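Local coordinates for beta-lactamase-like protein (Koribacter versatilis, PDB 6B9V) that probably acts as a diphosphatase of the PhnP family that cleaves reactive FAD photoproducts, using a two-manganese centre in a metallo-beta-lactamase-like fold that also carries a zinc site, at residues A[82-87]-A[113-118]; A[105-110]-A[144-149]; A[201-206]-A[210-215]. All blocks are in the same frame, centred on the assembly; numbering follows the deposited sequence.

Contact 1: A[82-87]-A[113-118]; sequences DHILGL and ERVLKH. With MN (manganese (II) ion), chain C.
Ile84 joins the end of the metal-binding HxHxDH motif of the metallo-beta-lactamase fold to helix 110-119, where it meets Val115 and Leu116. The motif supplies His78, His80, Asp82 and His83. The Ile84 side chain starts at CB, which lies 3.7 Å from Leu116 CD2. The CG2 branch meets that same methyl. CG1 sits between the backbone N and the carbonyl carbon (chi1 69°), and the nearly extended next torsion carries CD1 on to the helix. There CD1 touches Val115 CG1 at 3.8 Å, the two side chains crossing at about a right angle. Leu116 instead runs past Ile84 in the opposite direction. Its CD2 also reaches Leu87 CD2, more loosely, at 4.3 Å. The two leucines and Ile84 are buried, as is Val115, which also packs on Tyr122 of the second subunit. A type I turn brings Leu87 back to the helix, closed by Leu87 N to Ile84 O at 3.1 Å. Just before Ile84, Asp82 and His83 hold one manganese, which Asp178 and His231 also bind. Asp54 accepts from His83 ND1, fixing the ring's rotation while the opposite nitrogen, His83 NE2, binds the manganese at 2.2 Å.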
ATOM      1  N   ASP A  82      -5.928   7.637  -1.345  1.00 15.59           N
ATOM      2  CA  ASP A  82      -4.711   7.570  -2.140  1.00 19.77           C
ATOM      3  C   ASP A  82      -3.626   8.534  -1.640  1.00 12.23           C
ATOM      4  O   ASP A  82      -2.493   8.491  -2.143  1.00 13.72           O
ATOM      5  CB  ASP A  82      -4.999   7.806  -3.646  1.00 10.59           C
ATOM      6  CG  ASP A  82      -5.844   9.059  -3.929  1.00 16.23           C
ATOM      7  OD1 ASP A  82      -6.845   9.320  -3.235  1.00 16.05           O
ATOM      8  OD2 ASP A  82      -5.505   9.759  -4.904  1.00 15.90           O
ATOM      9  N   HIS A  83      -3.952   9.347  -0.633  1.00 14.06           N
ATOM     10  CA  HIS A  83      -3.009  10.320  -0.074  1.00 15.97           C
ATOM     11  C   HIS A  83      -2.648  10.037   1.389  1.00 13.08           C
ATOM     12  O   HIS A  83      -1.750  10.671   1.935  1.00 13.39           O
ATOM     13  CB  HIS A  83      -3.595  11.740  -0.207  1.00 13.52           C
ATOM     14  CG  HIS A  83      -3.887  12.118  -1.627  1.00 13.66           C
ATOM     15  ND1 HIS A  83      -3.021  12.883  -2.383  1.00 14.93           N
ATOM     16  CD2 HIS A  83      -4.902  11.768  -2.455  1.00 17.49           C
ATOM     17  CE1 HIS A  83      -3.506  13.009  -3.607  1.00 15.38           C
ATOM     18  NE2 HIS A  83      -4.652  12.355  -3.672  1.00 20.61           N
ATOM     19  N   ILE A  84      -3.345   9.096   2.021  1.00 12.59           N
ATOM     20  CA  ILE A  84      -3.109   8.840   3.456  1.00 11.69           C
ATOM     21  C   ILE A  84      -2.822   7.382   3.830  1.00 17.35           C
ATOM     22  O   ILE A  84      -2.204   7.147   4.875  1.00 16.37           O
ATOM     23  CB  ILE A  84      -4.301   9.312   4.350  1.00 13.44           C
ATOM     24  CG1 ILE A  84      -5.547   8.438   4.147  1.00 15.47           C
ATOM     25  CG2 ILE A  84      -4.603  10.802   4.129  1.00 14.13           C
ATOM     26  CD1 ILE A  84      -6.606   8.589   5.247  1.00 18.54           C
ATOM     27  N   LEU A  85      -3.233   6.405   3.016  1.00 16.29           N
ATOM     28  CA  LEU A  85      -3.167   5.013   3.532  1.00 17.43           C
ATOM     29  C   LEU A  85      -1.750   4.506   3.865  1.00 19.32           C
ATOM     30  O   LEU A  85      -1.602   3.533   4.626  1.00 23.00           O
ATOM     31  CB  LEU A  85      -3.831   4.040   2.551  1.00 15.31           C
ATOM     32  CG  LEU A  85      -5.359   4.020   2.643  1.00 19.92           C
ATOM     33  CD1 LEU A  85      -5.979   3.020   1.672  1.00 22.60           C
ATOM     34  CD2 LEU A  85      -5.861   3.780   4.079  1.00 24.63           C
ATOM     35  N   GLY A  86      -0.713   5.164   3.347  1.00 17.43           N
ATOM     36  CA  GLY A  86       0.667   4.750   3.615  1.00 16.77           C
ATOM     37  C   GLY A  86       1.252   5.139   4.976  1.00 16.59           C
ATOM     38  O   GLY A  86       2.424   4.813   5.326  1.00 17.74           O
ATOM     39  N   LEU A  87       0.438   5.836   5.765  1.00 14.79           N
ATOM     40  CA  LEU A  87       0.932   6.316   7.055  1.00 16.29           C
ATOM     41  C   LEU A  87       1.319   5.114   7.926  1.00 14.76           C
ATOM     42  O   LEU A  87       2.279   5.175   8.697  1.00 18.40           O
ATOM     43  CB  LEU A  87      -0.109   7.195   7.762  1.00 16.02           C
ATOM     44  CG  LEU A  87       0.331   7.723   9.133  1.00 20.78           C
ATOM     45  CD1 LEU A  87       1.574   8.599   8.989  1.00 18.96           C
ATOM     46  CD2 LEU A  87      -0.801   8.504   9.819  1.00 21.58           C
ATOM     47  N   GLU A 113      -6.909  16.093   9.330  1.00 17.94           N
ATOM     48  CA  GLU A 113      -6.620  15.613  10.671  1.00 21.03           C
ATOM     49  C   GLU A 113      -7.736  14.692  11.165  1.00 22.38           C
ATOM     50  O   GLU A 113      -7.459  13.621  11.689  1.00 21.52           O
ATOM     51  CB  GLU A 113      -6.443  16.792  11.632  1.00 25.76           C
ATOM     52  CG  GLU A 113      -6.305  16.375  13.080  1.00 26.80           C
ATOM     53  CD  GLU A 113      -6.353  17.559  14.025  1.00 41.03           C
ATOM     54  OE1 GLU A 113      -5.963  18.669  13.608  1.00 45.38           O
ATOM     55  OE2 GLU A 113      -6.799  17.381  15.175  1.00 49.32           O
ATOM     56  N   ARG A 114      -8.993  15.123  10.986  1.00 21.48           N
ATOM     57  CA  ARG A 114     -10.167  14.344  11.410  1.00 21.93           C
ATOM     58  C   ARG A 114     -10.161  12.934  10.787  1.00 20.79           C
ATOM     59  O   ARG A 114     -10.370  11.903  11.485  1.00 22.46           O
ATOM     60  CB  ARG A 114     -11.459  15.087  11.026  1.00 26.64           C
ATOM     61  CG  ARG A 114     -12.698  14.744  11.845  1.00 29.16           C
ATOM     62  CD  ARG A 114     -13.985  15.249  11.156  1.00 27.00           C
ATOM     63  NE  ARG A 114     -13.862  16.620  10.653  1.00 25.76           N
ATOM     64  CZ  ARG A 114     -14.729  17.207   9.832  1.00 30.05           C
ATOM     65  NH1 ARG A 114     -15.804  16.555   9.410  1.00 27.49           N
ATOM     66  NH2 ARG A 114     -14.522  18.458   9.431  1.00 27.03           N
ATOM     67  N   VAL A 115      -9.917  12.891   9.478  1.00 21.17           N
ATOM     68  CA  VAL A 115      -9.859  11.598   8.794  1.00 22.64           C
ATOM     69  C   VAL A 115      -8.677  10.737   9.268  1.00 21.86           C
ATOM     70  O   VAL A 115      -8.836   9.535   9.518  1.00 18.97           O
ATOM     71  CB  VAL A 115      -9.779  11.784   7.255  1.00 25.26           C
ATOM     72  CG1 VAL A 115      -9.596  10.439   6.561  1.00 24.20           C
ATOM     73  CG2 VAL A 115     -11.025  12.512   6.740  1.00 27.01           C
ATOM     74  N   LEU A 116      -7.495  11.333   9.387  1.00 17.82           N
ATOM     75  CA  LEU A 116      -6.317  10.594   9.860  1.00 22.60           C
ATOM     76  C   LEU A 116      -6.503   9.990  11.259  1.00 25.13           C
ATOM     77  O   LEU A 116      -6.171   8.815  11.489  1.00 20.72           O
ATOM     78  CB  LEU A 116      -5.071  11.489   9.872  1.00 19.51           C
ATOM     79  CG  LEU A 116      -4.451  11.865   8.521  1.00 24.09           C
ATOM     80  CD1 LEU A 116      -3.361  12.911   8.724  1.00 22.89           C
ATOM     81  CD2 LEU A 116      -3.877  10.639   7.806  1.00 23.52           C
ATOM     82  N   LYS A 117      -7.015  10.785  12.193  1.00 21.51           N
ATOM     83  CA  LYS A 117      -7.198  10.294  13.554  1.00 28.01           C
ATOM     84  C   LYS A 117      -8.266   9.211  13.597  1.00 29.60           C
ATOM     85  O   LYS A 117      -8.187   8.285  14.414  1.00 26.75           O
ATOM     86  CB  LYS A 117      -7.564  11.434  14.507  1.00 23.89           C
ATOM     87  CG  LYS A 117      -6.411  12.397  14.741  1.00 34.69           C
ATOM     88  CD  LYS A 117      -6.770  13.432  15.792  1.00 46.94           C
ATOM     89  CE  LYS A 117      -5.538  14.198  16.244  1.00 52.85           C
ATOM     90  NZ  LYS A 117      -5.880  15.254  17.236  1.00 54.26           N
ATOM     91  N   HIS A 118      -9.264   9.322  12.723  1.00 23.05           N
ATOM     92  CA  HIS A 118     -10.302   8.293  12.690  1.00 24.79           C
ATOM     93  C   HIS A 118      -9.772   6.976  12.109  1.00 29.83           C
ATOM     94  O   HIS A 118      -9.846   5.919  12.749  1.00 28.68           O
ATOM     95  CB  HIS A 118     -11.508   8.790  11.887  1.00 28.50           C
ATOM     96  CG  HIS A 118     -12.561   7.750  11.676  1.00 30.31           C
ATOM     97  ND1 HIS A 118     -13.527   7.468  12.617  1.00 29.86           N
ATOM     98  CD2 HIS A 118     -12.796   6.918  10.633  1.00 31.97           C
ATOM     99  CE1 HIS A 118     -14.317   6.513  12.160  1.00 37.34           C
ATOM    100  NE2 HIS A 118     -13.895   6.162  10.958  1.00 35.23           N
TER
HETATM  101 MN    MN C 301      -5.986  11.880  -5.330  1.00 14.95          MN

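Contact 2: A[105-110]-A[144-149]; sequences PLYANE and EAIELF
Tyr107 leaves its strand with CG anti to the carbonyl carbon (chi1 -69°), which lays the ring alongside Ile146 and Leu148. Ile146 turns its CG2 branch anti to the backbone N, which sets that methyl over the ring. The contact spans the two beta sheets of the metallo-beta-lactamase sandwich. Strand 104-108 belongs to one sheet, and strand 146-148 is an outermost strand of the other. Side chains alone meet here. Ile146 CG2 makes a CH-pi contact with one face of Tyr107, 4.0 Å from the ring centroid and 25° off the normal. This methyl, Ile146 CG2, is displaced toward the rim and lies 3.7 Å from Tyr107 CD2. Leu148 approaches obliquely from the same side of the ring plane as Ile146, out at the CE1-CZ rim. The strand partner His139 stacks with the same tyrosine ring, while Phe153 of strand 151-160 packs against both Ile146 and Leu148. Ile146 and Leu148 are buried, but Tyr107 is partly exposed. Both aliphatic side chains slide past the tyrosine in the opposite direction to it. Leu148 uses a single methyl, CD2, which lies 3.6 Å from Tyr107 CE1 and reaches along the rim to CZ and OH, each at 3.7 Å.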
ATOM      1  N   PRO A 105       6.654  14.902  12.940  1.00 24.13           N
ATOM      2  CA  PRO A 105       5.516  15.821  12.880  1.00 26.26           C
ATOM      3  C   PRO A 105       4.708  15.687  11.577  1.00 25.37           C
ATOM      4  O   PRO A 105       5.277  15.637  10.490  1.00 24.40           O
ATOM      5  CB  PRO A 105       6.178  17.198  12.985  1.00 22.70           C
ATOM      6  CG  PRO A 105       7.526  17.005  12.361  1.00 25.67           C
ATOM      7  CD  PRO A 105       7.926  15.563  12.599  1.00 25.23           C
ATOM      8  N   LEU A 106       3.388  15.603  11.715  1.00 24.84           N
ATOM      9  CA  LEU A 106       2.464  15.594  10.587  1.00 23.35           C
ATOM     10  C   LEU A 106       1.726  16.917  10.529  1.00 24.30           C
ATOM     11  O   LEU A 106       1.276  17.415  11.545  1.00 27.13           O
ATOM     12  CB  LEU A 106       1.446  14.465  10.705  1.00 26.07           C
ATOM     13  CG  LEU A 106       1.877  13.072  11.143  1.00 31.95           C
ATOM     14  CD1 LEU A 106       0.655  12.169  11.093  1.00 28.37           C
ATOM     15  CD2 LEU A 106       2.994  12.527  10.272  1.00 23.67           C
ATOM     16  N   TYR A 107       1.578  17.479   9.345  1.00 20.40           N
ATOM     17  CA  TYR A 107       0.895  18.757   9.215  1.00 21.93           C
ATOM     18  C   TYR A 107      -0.348  18.570   8.363  1.00 19.27           C
ATOM     19  O   TYR A 107      -0.254  18.071   7.247  1.00 19.45           O
ATOM     20  CB  TYR A 107       1.837  19.802   8.605  1.00 20.44           C
ATOM     21  CG  TYR A 107       2.957  20.185   9.545  1.00 21.41           C
ATOM     22  CD1 TYR A 107       4.111  19.412   9.639  1.00 23.03           C
ATOM     23  CD2 TYR A 107       2.851  21.309  10.356  1.00 25.12           C
ATOM     24  CE1 TYR A 107       5.138  19.760  10.522  1.00 25.54           C
ATOM     25  CE2 TYR A 107       3.867  21.661  11.236  1.00 31.21           C
ATOM     26  CZ  TYR A 107       5.009  20.880  11.312  1.00 32.98           C
ATOM     27  OH  TYR A 107       6.022  21.220  12.187  1.00 33.08           O
ATOM     28  N   ALA A 108      -1.504  18.960   8.884  1.00 22.08           N
ATOM     29  CA  ALA A 108      -2.734  18.791   8.110  1.00 23.04           C
ATOM     30  C   ALA A 108      -3.784  19.803   8.511  1.00 21.47           C
ATOM     31  O   ALA A 108      -3.769  20.305   9.642  1.00 23.52           O
ATOM     32  CB  ALA A 108      -3.282  17.361   8.279  1.00 26.00           C
ATOM     33  N   ASN A 109      -4.696  20.122   7.595  1.00 20.21           N
ATOM     34  CA  ASN A 109      -5.822  20.966   7.975  1.00 24.32           C
ATOM     35  C   ASN A 109      -6.800  20.150   8.815  1.00 22.49           C
ATOM     36  O   ASN A 109      -6.620  18.939   8.978  1.00 19.56           O
ATOM     37  CB  ASN A 109      -6.511  21.598   6.746  1.00 25.67           C
ATOM     38  CG  ASN A 109      -7.117  20.579   5.793  1.00 32.54           C
ATOM     39  OD1 ASN A 109      -7.335  19.419   6.137  1.00 23.41           O
ATOM     40  ND2 ASN A 109      -7.408  21.026   4.575  1.00 41.11           N
ATOM     41  N   GLU A 110      -7.828  20.802   9.346  1.00 22.48           N
ATOM     42  CA  GLU A 110      -8.727  20.137  10.287  1.00 24.52           C
ATOM     43  C   GLU A 110      -9.466  18.931   9.672  1.00 26.93           C
ATOM     44  O   GLU A 110      -9.626  17.901  10.336  1.00 23.15           O
ATOM     45  CB  GLU A 110      -9.734  21.142  10.850  1.00 23.82           C
ATOM     46  CG  GLU A 110     -10.581  20.619  12.004  1.00 32.82           C
ATOM     47  CD  GLU A 110     -11.686  19.669  11.550  1.00 36.41           C
ATOM     48  OE1 GLU A 110     -12.265  19.900  10.461  1.00 29.84           O
ATOM     49  OE2 GLU A 110     -11.953  18.680  12.270  1.00 40.82           O
ATOM     50  N   GLU A 144      -1.976  30.257   7.301  1.00 35.79           N
ATOM     51  CA  GLU A 144      -0.641  30.772   7.596  1.00 36.02           C
ATOM     52  C   GLU A 144       0.441  29.803   7.119  1.00 32.05           C
ATOM     53  O   GLU A 144       0.202  28.600   7.019  1.00 31.48           O
ATOM     54  CB  GLU A 144      -0.492  31.039   9.095  1.00 46.38           C
ATOM     55  CG  GLU A 144      -1.607  31.888   9.692  1.00 58.45           C
ATOM     56  CD  GLU A 144      -1.214  33.344   9.808  1.00 73.94           C
ATOM     57  OE1 GLU A 144      -0.156  33.712   9.251  1.00 76.88           O
ATOM     58  OE2 GLU A 144      -1.957  34.119  10.449  1.00 82.39           O
ATOM     59  N   ALA A 145       1.631  30.325   6.832  1.00 33.49           N
ATOM     60  CA  ALA A 145       2.743  29.495   6.357  1.00 28.45           C
ATOM     61  C   ALA A 145       3.249  28.507   7.412  1.00 33.78           C
ATOM     62  O   ALA A 145       3.255  28.790   8.610  1.00 35.81           O
ATOM     63  CB  ALA A 145       3.895  30.379   5.878  1.00 31.61           C
ATOM     64  N   ILE A 146       3.668  27.343   6.938  1.00 31.25           N
ATOM     65  CA  ILE A 146       4.254  26.298   7.758  1.00 31.68           C
ATOM     66  C   ILE A 146       5.758  26.484   7.806  1.00 32.45           C
ATOM     67  O   ILE A 146       6.427  26.351   6.783  1.00 32.22           O
ATOM     68  CB  ILE A 146       3.948  24.890   7.197  1.00 26.99           C
ATOM     69  CG1 ILE A 146       2.459  24.733   6.881  1.00 37.67           C
ATOM     70  CG2 ILE A 146       4.427  23.816   8.159  1.00 36.04           C
ATOM     71  CD1 ILE A 146       1.551  25.050   8.055  1.00 52.26           C
ATOM     72  N   GLU A 147       6.285  26.776   8.991  1.00 26.70           N
ATOM     73  CA  GLU A 147       7.718  26.956   9.168  1.00 31.55           C
ATOM     74  C   GLU A 147       8.413  25.615   9.367  1.00 29.01           C
ATOM     75  O   GLU A 147       8.276  24.987  10.415  1.00 32.26           O
ATOM     76  CB  GLU A 147       7.983  27.880  10.359  1.00 45.44           C
ATOM     77  CG  GLU A 147       7.208  29.187  10.305  1.00 58.83           C
ATOM     78  CD  GLU A 147       7.829  30.206   9.364  1.00 75.04           C
ATOM     79  OE1 GLU A 147       8.953  29.955   8.876  1.00 81.88           O
ATOM     80  OE2 GLU A 147       7.199  31.260   9.118  1.00 77.56           O
ATOM     81  N   LEU A 148       9.136  25.162   8.346  1.00 24.03           N
ATOM     82  CA  LEU A 148       9.816  23.879   8.404  1.00 26.52           C
ATOM     83  C   LEU A 148      11.317  24.024   8.204  1.00 26.77           C
ATOM     84  O   LEU A 148      11.796  24.220   7.081  1.00 27.74           O
ATOM     85  CB  LEU A 148       9.245  22.924   7.354  1.00 26.15           C
ATOM     86  CG  LEU A 148       7.786  22.504   7.533  1.00 27.71           C
ATOM     87  CD1 LEU A 148       7.345  21.525   6.427  1.00 23.85           C
ATOM     88  CD2 LEU A 148       7.574  21.896   8.909  1.00 25.46           C
ATOM     89  N   PHE A 149      12.048  23.932   9.307  1.00 24.90           N
ATOM     90  CA  PHE A 149      13.505  23.940   9.287  1.00 31.01           C
ATOM     91  C   PHE A 149      14.087  25.109   8.498  1.00 31.47           C
ATOM     92  O   PHE A 149      15.031  24.943   7.736  1.00 30.94           O
ATOM     93  CB  PHE A 149      14.003  22.607   8.732  1.00 28.50           C
ATOM     94  CG  PHE A 149      13.255  21.435   9.278  1.00 30.68           C
ATOM     95  CD1 PHE A 149      13.482  20.995  10.572  1.00 32.24           C
ATOM     96  CD2 PHE A 149      12.295  20.792   8.514  1.00 29.34           C
ATOM     97  CE1 PHE A 149      12.778  19.925  11.085  1.00 32.89           C
ATOM     98  CE2 PHE A 149      11.593  19.723   9.022  1.00 30.33           C
ATOM     99  CZ  PHE A 149      11.833  19.293  10.314  1.00 31.31           C
TER

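Contact 3: A[201-206]-A[210-215]; sequences LRHKPH and STLDNS
Leu201 N donates to Ser210 O at 3.0 Å, a straight bond with the donor almost in line with the C=O. The second crossing bond, Leu212 N to Arg202 O at 3.1 Å, is more bent, and its donor is tilted out of the carbonyl plane. The same Arg202 oxygen also receives a CA-H...O contact from Thr211. A water bridges the backbones: it accepts from Asp213 N and donates to His203 O. These links tie the loop after strand 195-199 to the start of helix 212-222, two elements of the metallo-beta-lactamase fold. Thr211 is the N-cap of that helix. Its OG1 sits between the backbone N and the carbonyl carbon (chi1 66°) and accepts from Asn214 N at 3.0 Å. Asn214 ND2 in turn donates to Ser210 OG. Thr211 CG2 faces the loop. It packs on three consecutive residues, with His203 O, Lys204 O and Pro205 CA each 3.4 Å from the methyl. The extended Arg202 side chain runs forward beside the residues that follow it. Its NE donates to Lys204 O at 2.9 Å and its NH2 to Pro205 O, both in the guanidinium plane. The edge of the His206 ring meets one face of this group, with CD2 over its centre. Farther out, His203 and Leu212 lie side by side, and Leu212 CD2 meets His203 CE1 at 3.7 Å.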
ATOM      1  N   LEU A 201      -5.830  14.745 -14.890  1.00 16.33           N
ATOM      2  CA  LEU A 201      -6.286  13.372 -14.750  1.00 16.13           C
ATOM      3  C   LEU A 201      -6.438  12.660 -16.082  1.00 14.13           C
ATOM      4  O   LEU A 201      -6.019  11.513 -16.228  1.00 18.41           O
ATOM      5  CB  LEU A 201      -7.617  13.337 -14.000  1.00 16.25           C
ATOM      6  CG  LEU A 201      -8.297  11.972 -13.852  1.00 14.29           C
ATOM      7  CD1 LEU A 201      -7.502  11.113 -12.839  1.00 14.68           C
ATOM      8  CD2 LEU A 201      -9.764  12.128 -13.421  1.00 20.25           C
ATOM      9  N   ARG A 202      -7.077  13.329 -17.037  1.00 15.26           N
ATOM     10  CA  ARG A 202      -7.528  12.682 -18.264  1.00 14.05           C
ATOM     11  C   ARG A 202      -8.000  13.760 -19.239  1.00 20.69           C
ATOM     12  O   ARG A 202      -7.927  14.946 -18.925  1.00 15.92           O
ATOM     13  CB  ARG A 202      -8.646  11.695 -17.956  1.00 14.06           C
ATOM     14  CG  ARG A 202      -9.959  12.383 -17.548  1.00 22.21           C
ATOM     15  CD  ARG A 202     -10.981  11.392 -17.000  1.00 17.21           C
ATOM     16  NE  ARG A 202     -12.306  12.000 -16.826  1.00 17.42           N
ATOM     17  CZ  ARG A 202     -13.383  11.334 -16.395  1.00 23.55           C
ATOM     18  NH1 ARG A 202     -13.293  10.046 -16.095  1.00 20.85           N
ATOM     19  NH2 ARG A 202     -14.556  11.950 -16.273  1.00 20.43           N
ATOM     20  N   HIS A 203      -8.490  13.355 -20.407  1.00 20.08           N
ATOM     21  CA  HIS A 203      -8.947  14.316 -21.397  1.00 17.63           C
ATOM     22  C   HIS A 203     -10.339  14.891 -21.084  1.00 21.78           C
ATOM     23  O   HIS A 203     -10.579  16.081 -21.284  1.00 21.51           O
ATOM     24  CB  HIS A 203      -8.957  13.672 -22.789  1.00 24.61           C
ATOM     25  CG  HIS A 203      -7.592  13.424 -23.355  1.00 24.39           C
ATOM     26  ND1 HIS A 203      -6.832  14.420 -23.931  1.00 30.23           N
ATOM     27  CD2 HIS A 203      -6.865  12.287 -23.466  1.00 29.56           C
ATOM     28  CE1 HIS A 203      -5.689  13.911 -24.356  1.00 25.89           C
ATOM     29  NE2 HIS A 203      -5.686  12.618 -24.091  1.00 31.62           N
ATOM     30  N   LYS A 204     -11.246  14.042 -20.607  1.00 18.85           N
ATOM     31  CA  LYS A 204     -12.666  14.400 -20.445  1.00 23.67           C
ATOM     32  C   LYS A 204     -12.921  15.041 -19.076  1.00 19.80           C
ATOM     33  O   LYS A 204     -12.322  14.622 -18.080  1.00 18.68           O
ATOM     34  CB  LYS A 204     -13.542  13.148 -20.615  1.00 32.19           C
ATOM     35  CG  LYS A 204     -15.049  13.370 -20.561  1.00 46.17           C
ATOM     36  CD  LYS A 204     -15.793  12.045 -20.372  1.00 53.37           C
ATOM     37  CE  LYS A 204     -17.304  12.213 -20.492  1.00 58.49           C
ATOM     38  NZ  LYS A 204     -18.032  10.902 -20.437  1.00 55.69           N
ATOM     39  N   PRO A 205     -13.802  16.057 -19.018  1.00 20.56           N
ATOM     40  CA  PRO A 205     -14.094  16.720 -17.740  1.00 24.51           C
ATOM     41  C   PRO A 205     -14.474  15.736 -16.639  1.00 24.98           C
ATOM     42  O   PRO A 205     -15.207  14.793 -16.904  1.00 21.54           O
ATOM     43  CB  PRO A 205     -15.269  17.651 -18.091  1.00 26.33           C
ATOM     44  CG  PRO A 205     -15.034  18.007 -19.516  1.00 22.62           C
ATOM     45  CD  PRO A 205     -14.443  16.749 -20.154  1.00 20.12           C
ATOM     46  N   HIS A 206     -13.927  15.940 -15.441  1.00 23.28           N
ATOM     47  CA  HIS A 206     -14.182  15.087 -14.280  1.00 20.51           C
ATOM     48  C   HIS A 206     -14.686  15.989 -13.152  1.00 19.24           C
ATOM     49  O   HIS A 206     -14.225  17.120 -13.017  1.00 19.67           O
ATOM     50  CB  HIS A 206     -12.901  14.324 -13.860  1.00 15.34           C
ATOM     51  CG  HIS A 206     -13.115  13.355 -12.737  1.00 20.62           C
ATOM     52  ND1 HIS A 206     -13.080  13.730 -11.408  1.00 18.11           N
ATOM     53  CD2 HIS A 206     -13.372  12.023 -12.742  1.00 21.49           C
ATOM     54  CE1 HIS A 206     -13.311  12.674 -10.646  1.00 24.55           C
ATOM     55  NE2 HIS A 206     -13.496  11.625 -11.430  1.00 18.05           N
ATOM     56  N   SER A 210      -8.857  18.006 -12.842  1.00 15.51           N
ATOM     57  CA  SER A 210      -8.707  18.909 -13.982  1.00 19.89           C
ATOM     58  C   SER A 210      -8.323  18.105 -15.221  1.00 19.15           C
ATOM     59  O   SER A 210      -7.602  17.114 -15.101  1.00 20.96           O
ATOM     60  CB  SER A 210      -7.645  19.978 -13.689  1.00 17.48           C
ATOM     61  OG  SER A 210      -7.550  20.897 -14.758  1.00 16.56           O
ATOM     62  N   THR A 211      -8.795  18.531 -16.396  1.00 20.28           N
ATOM     63  CA  THR A 211      -8.419  17.894 -17.653  1.00 22.91           C
ATOM     64  C   THR A 211      -7.082  18.401 -18.154  1.00 19.69           C
ATOM     65  O   THR A 211      -6.594  19.451 -17.722  1.00 18.86           O
ATOM     66  CB  THR A 211      -9.456  18.142 -18.774  1.00 23.50           C
ATOM     67  OG1 THR A 211      -9.485  19.540 -19.103  1.00 16.00           O
ATOM     68  CG2 THR A 211     -10.835  17.683 -18.333  1.00 24.65           C
ATOM     69  N   LEU A 212      -6.510  17.654 -19.086  1.00 17.39           N
ATOM     70  CA  LEU A 212      -5.278  18.061 -19.752  1.00 18.24           C
ATOM     71  C   LEU A 212      -5.418  19.470 -20.320  1.00 18.22           C
ATOM     72  O   LEU A 212      -4.551  20.321 -20.105  1.00 18.61           O
ATOM     73  CB  LEU A 212      -4.920  17.068 -20.872  1.00 21.47           C
ATOM     74  CG  LEU A 212      -3.512  17.161 -21.464  1.00 26.84           C
ATOM     75  CD1 LEU A 212      -2.471  16.753 -20.422  1.00 24.47           C
ATOM     76  CD2 LEU A 212      -3.401  16.281 -22.703  1.00 26.10           C
ATOM     77  N   ASP A 213      -6.517  19.720 -21.033  1.00 20.95           N
ATOM     78  CA  ASP A 213      -6.696  21.005 -21.704  1.00 20.70           C
ATOM     79  C   ASP A 213      -6.837  22.127 -20.679  1.00 19.89           C
ATOM     80  O   ASP A 213      -6.265  23.220 -20.829  1.00 19.78           O
ATOM     81  CB  ASP A 213      -7.917  20.963 -22.633  1.00 24.21           C
ATOM     82  CG  ASP A 213      -8.074  22.229 -23.449  1.00 42.95           C
ATOM     83  OD1 ASP A 213      -7.375  22.362 -24.477  1.00 51.64           O
ATOM     84  OD2 ASP A 213      -8.899  23.089 -23.064  1.00 42.97           O
ATOM     85  N   ASN A 214      -7.598  21.851 -19.625  1.00 17.59           N
ATOM     86  CA  ASN A 214      -7.816  22.852 -18.588  1.00 22.26           C
ATOM     87  C   ASN A 214      -6.523  23.221 -17.875  1.00 19.68           C
ATOM     88  O   ASN A 214      -6.251  24.397 -17.592  1.00 17.77           O
ATOM     89  CB  ASN A 214      -8.842  22.360 -17.568  1.00 23.32           C
ATOM     90  CG  ASN A 214      -9.279  23.463 -16.621  1.00 20.15           C
ATOM     91  OD1 ASN A 214      -9.775  24.496 -17.061  1.00 22.44           O
ATOM     92  ND2 ASN A 214      -9.086  23.257 -15.323  1.00 18.93           N
ATOM     93  N   SER A 215      -5.711  22.206 -17.606  1.00 16.02           N
ATOM     94  CA  SER A 215      -4.477  22.418 -16.868  1.00 18.94           C
ATOM     95  C   SER A 215      -3.428  23.070 -17.752  1.00 17.30           C
ATOM     96  O   SER A 215      -2.594  23.824 -17.266  1.00 14.86           O
ATOM     97  CB  SER A 215      -3.983  21.099 -16.283  1.00 20.76           C
ATOM     98  OG  SER A 215      -4.821  20.760 -15.184  1.00 23.33           O
TER
HETATM   99  O   HOH W   1      -8.268  17.620 -22.157  1.00 24.09           O

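Overall arrangement
Contacts 1 and 2 are neighbours, their centres 15 Å apart. They touch where Leu87 CD2 meets Leu106 CD1 at 4.1 Å. Strand 104-108 runs on into helix 110-119, so the two share one strand-helix unit. Contact 3 lies farther off, with its centre 26 Å from contact 1 and 30 Å from contact 2, on the opposite side of the chain's centre from contact 2. The manganese centre relates contacts 1 and 3. Contact 1 supplies Asp82 and His83 as ligands. In contact 3 the Leu201 side chain comes within about 4 Å of that of His231, a ligand of the same manganese. Contact 2 lies away from the metal sites.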